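Local coordinates for protein glucosidase (Croceicoccus marinus, PDB 5Z3K) that probably hydrolyses O-glycosidic bonds as a family 39 glycoside hydrolase, acting as a beta-glucosidase from a deep-sea bacterium, at residues A7-N12 / L347-G352. Sequence-based numbering, arbitrary orientation.
Sequences AKLSVN and LAITGG
Val11 and Ile349 face each other as a non-hydrogen-bonded antiparallel pair, their CA atoms 4.5 Å apart, and their side chains cross obliquely on the face that also carries Leu9. Methyl CG2 of Val11 does the touching: it lies 3.6 Å from Ile349 CG1 and equally near CB and CD1, which places it alongside the whole branch. With CG1 of Ile349 anti to its backbone N (chi1 -179°), that branch rises from the sheet and leans along the strand toward Leu9, where CD1 comes near its CB. Farther along, Leu9 sends CD2 over the backbone of the turn, 3.6 Å from Gly351 C; Gly351 turns the chain at a positive phi (120°), with its CA close against Lys8 O. At the other end Leu347 CD2 packs beside Asn12 O. Residues of strands 369-376 and 423-429, among them Ile372 and Leu426, complete this apolar layer.

The backbones are locked mainly at Ser10 and Thr350, which exchange a reciprocal pair of bonds: Thr350 N to Ser10 O at 2.9 Å and Ser10 N to Thr350 O at 3.1 Å. On this more open face the two side chains meet loosely, Ser10 OG being 3.9 Å from Thr350 CB. Waters serve both: one joins Ser10 OG to Thr350 O, another Thr350 OG1 to Ser10 O. Beyond the paired strand, a third water accepts from Lys8 N and donates to Gly351 O, carrying the link into the turn.

A strand-axis separation of 4.7 Å at 162° marks ordinary antiparallel neighbours, here joining the N-terminal strand to the one after the barrel's last helix, within the beta-sandwich-like accessory domain beside the (beta/alpha)8 barrel, as in GH39 enzymes.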
ATOM      1  N   ALA A   7     -18.646  21.696  -7.707  1.00 14.96           N
ATOM      2  CA  ALA A   7     -18.446  20.602  -8.642  1.00 15.36           C
ATOM      3  C   ALA A   7     -19.751  19.847  -8.870  1.00 15.46           C
ATOM      4  O   ALA A   7     -20.572  19.691  -7.963  1.00 17.87           O
ATOM      5  CB  ALA A   7     -17.368  19.651  -8.125  1.00 14.58           C
ATOM      6  N   LYS A   8     -19.935  19.357 -10.095  1.00 15.06           N
ATOM      7  CA  LYS A   8     -21.160  18.668 -10.486  1.00 16.07           C
ATOM      8  C   LYS A   8     -20.837  17.222 -10.840  1.00 17.93           C
ATOM      9  O   LYS A   8     -20.163  16.960 -11.842  1.00 16.06           O
ATOM     10  CB  LYS A   8     -21.825  19.395 -11.660  1.00 16.95           C
ATOM     11  CG  LYS A   8     -22.526  20.675 -11.214  1.00 21.09           C
ATOM     12  CD  LYS A   8     -22.794  21.590 -12.387  1.00 26.27           C
ATOM     13  CE  LYS A   8     -23.487  22.877 -11.956  1.00 33.90           C
ATOM     14  NZ  LYS A   8     -23.731  23.764 -13.133  1.00 37.62           N
ATOM     15  N   LEU A   9     -21.342  16.283 -10.038  1.00 13.87           N
ATOM     16  CA  LEU A   9     -21.030  14.870 -10.184  1.00 11.16           C
ATOM     17  C   LEU A   9     -22.290  14.087 -10.501  1.00 17.21           C
ATOM     18  O   LEU A   9     -23.373  14.409 -10.006  1.00 14.82           O
ATOM     19  CB  LEU A   9     -20.389  14.298  -8.914  1.00 11.78           C
ATOM     20  CG  LEU A   9     -19.083  14.963  -8.496  1.00 16.92           C
ATOM     21  CD1 LEU A   9     -18.703  14.577  -7.071  1.00 15.66           C
ATOM     22  CD2 LEU A   9     -18.011  14.553  -9.489  1.00 14.15           C
ATOM     23  N   SER A  10     -22.150  13.057 -11.328  1.00 11.10           N
ATOM     24  CA  SER A  10     -23.262  12.165 -11.602  1.00 12.05           C
ATOM     25  C   SER A  10     -22.772  10.728 -11.613  1.00 17.48           C
ATOM     26  O   SER A  10     -21.696  10.434 -12.140  1.00 15.48           O
ATOM     27  CB  SER A  10     -23.936  12.500 -12.941  1.00 17.16           C
ATOM     28  OG  SER A  10     -22.964  12.695 -13.943  1.00 19.74           O
ATOM     29  N   VAL A  11     -23.587   9.841 -11.043  1.00 14.37           N
ATOM     30  CA  VAL A  11     -23.301   8.416 -10.935  1.00 12.94           C
ATOM     31  C   VAL A  11     -24.491   7.638 -11.474  1.00 18.89           C
ATOM     32  O   VAL A  11     -25.641   7.960 -11.159  1.00 16.27           O
ATOM     33  CB  VAL A  11     -23.027   8.014  -9.473  1.00 17.29           C
ATOM     34  CG1 VAL A  11     -23.092   6.490  -9.302  1.00 16.52           C
ATOM     35  CG2 VAL A  11     -21.690   8.565  -9.017  1.00 16.80           C
ATOM     36  N   ASN A  12     -24.220   6.631 -12.298  1.00 16.50           N
ATOM     37  CA  ASN A  12     -25.225   5.644 -12.681  1.00 19.66           C
ATOM     38  C   ASN A  12     -25.012   4.424 -11.794  1.00 17.85           C
ATOM     39  O   ASN A  12     -24.049   3.676 -11.986  1.00 19.04           O
ATOM     40  CB  ASN A  12     -25.123   5.268 -14.162  1.00 19.98           C
ATOM     41  CG  ASN A  12     -26.306   4.420 -14.631  1.00 24.71           C
ATOM     42  OD1 ASN A  12     -26.872   3.644 -13.859  1.00 18.04           O
ATOM     43  ND2 ASN A  12     -26.678   4.561 -15.907  1.00 23.19           N
ATOM     44  N   LEU A 347     -18.709   1.666 -10.468  1.00  9.48           N
ATOM     45  CA  LEU A 347     -19.788   2.418 -11.090  1.00 10.52           C
ATOM     46  C   LEU A 347     -19.216   3.645 -11.777  1.00 13.25           C
ATOM     47  O   LEU A 347     -18.178   4.163 -11.370  1.00 11.41           O
ATOM     48  CB  LEU A 347     -20.826   2.848 -10.041  1.00  9.75           C
ATOM     49  CG  LEU A 347     -21.574   1.703  -9.358  1.00 13.20           C
ATOM     50  CD1 LEU A 347     -22.433   2.222  -8.196  1.00 13.41           C
ATOM     51  CD2 LEU A 347     -22.415   0.914 -10.356  1.00 14.96           C
ATOM     52  N   ALA A 348     -19.903   4.113 -12.820  1.00 10.69           N
ATOM     53  CA  ALA A 348     -19.458   5.310 -13.525  1.00 13.57           C
ATOM     54  C   ALA A 348     -19.753   6.554 -12.700  1.00 13.53           C
ATOM     55  O   ALA A 348     -20.900   6.782 -12.308  1.00 14.15           O
ATOM     56  CB  ALA A 348     -20.157   5.421 -14.881  1.00  9.55           C
ATOM     57  N   ILE A 349     -18.726   7.371 -12.449  1.00 10.99           N
ATOM     58  CA  ILE A 349     -18.910   8.710 -11.893  1.00 11.90           C
ATOM     59  C   ILE A 349     -18.236   9.710 -12.827  1.00 15.36           C
ATOM     60  O   ILE A 349     -17.078   9.527 -13.236  1.00 12.73           O
ATOM     61  CB  ILE A 349     -18.385   8.849 -10.445  1.00 12.63           C
ATOM     62  CG1 ILE A 349     -18.643  10.269  -9.915  1.00 13.68           C
ATOM     63  CG2 ILE A 349     -16.901   8.462 -10.333  1.00 10.98           C
ATOM     64  CD1 ILE A 349     -18.627  10.370  -8.383  1.00 15.02           C
ATOM     65  N   THR A 350     -18.984  10.740 -13.201  1.00 13.44           N
ATOM     66  CA  THR A 350     -18.549  11.727 -14.174  1.00 13.24           C
ATOM     67  C   THR A 350     -18.519  13.102 -13.528  1.00 14.15           C
ATOM     68  O   THR A 350     -19.436  13.475 -12.787  1.00 11.77           O
ATOM     69  CB  THR A 350     -19.496  11.708 -15.381  1.00 13.27           C
ATOM     70  OG1 THR A 350     -19.317  10.471 -16.087  1.00 11.63           O
ATOM     71  CG2 THR A 350     -19.235  12.890 -16.317  1.00 13.70           C
ATOM     72  N   GLY A 351     -17.462  13.859 -13.798  1.00 11.96           N
ATOM     73  CA  GLY A 351     -17.375  15.223 -13.324  1.00 12.48           C
ATOM     74  C   GLY A 351     -16.193  15.504 -12.432  1.00 17.05           C
ATOM     75  O   GLY A 351     -15.950  16.674 -12.113  1.00 16.21           O
ATOM     76  N   GLY A 352     -15.435  14.493 -12.013  1.00 11.72           N
ATOM     77  CA  GLY A 352     -14.209  14.741 -11.288  1.00 13.24           C
ATOM     78  C   GLY A 352     -13.175  15.319 -12.228  1.00 13.21           C
ATOM     79  O   GLY A 352     -13.412  15.505 -13.422  1.00 14.53           O
TER
HETATM   80  O   HOH W   1     -17.845  18.667 -11.966  1.00 24.76           O
HETATM   81  O   HOH W   2     -21.692  15.245 -13.934  1.00 20.50           O
HETATM   82  O   HOH W   3     -21.533   8.820 -14.934  1.00 22.23           O
HETATM   83  O   HOH W   4     -22.277   2.982 -13.801  1.00 16.49           O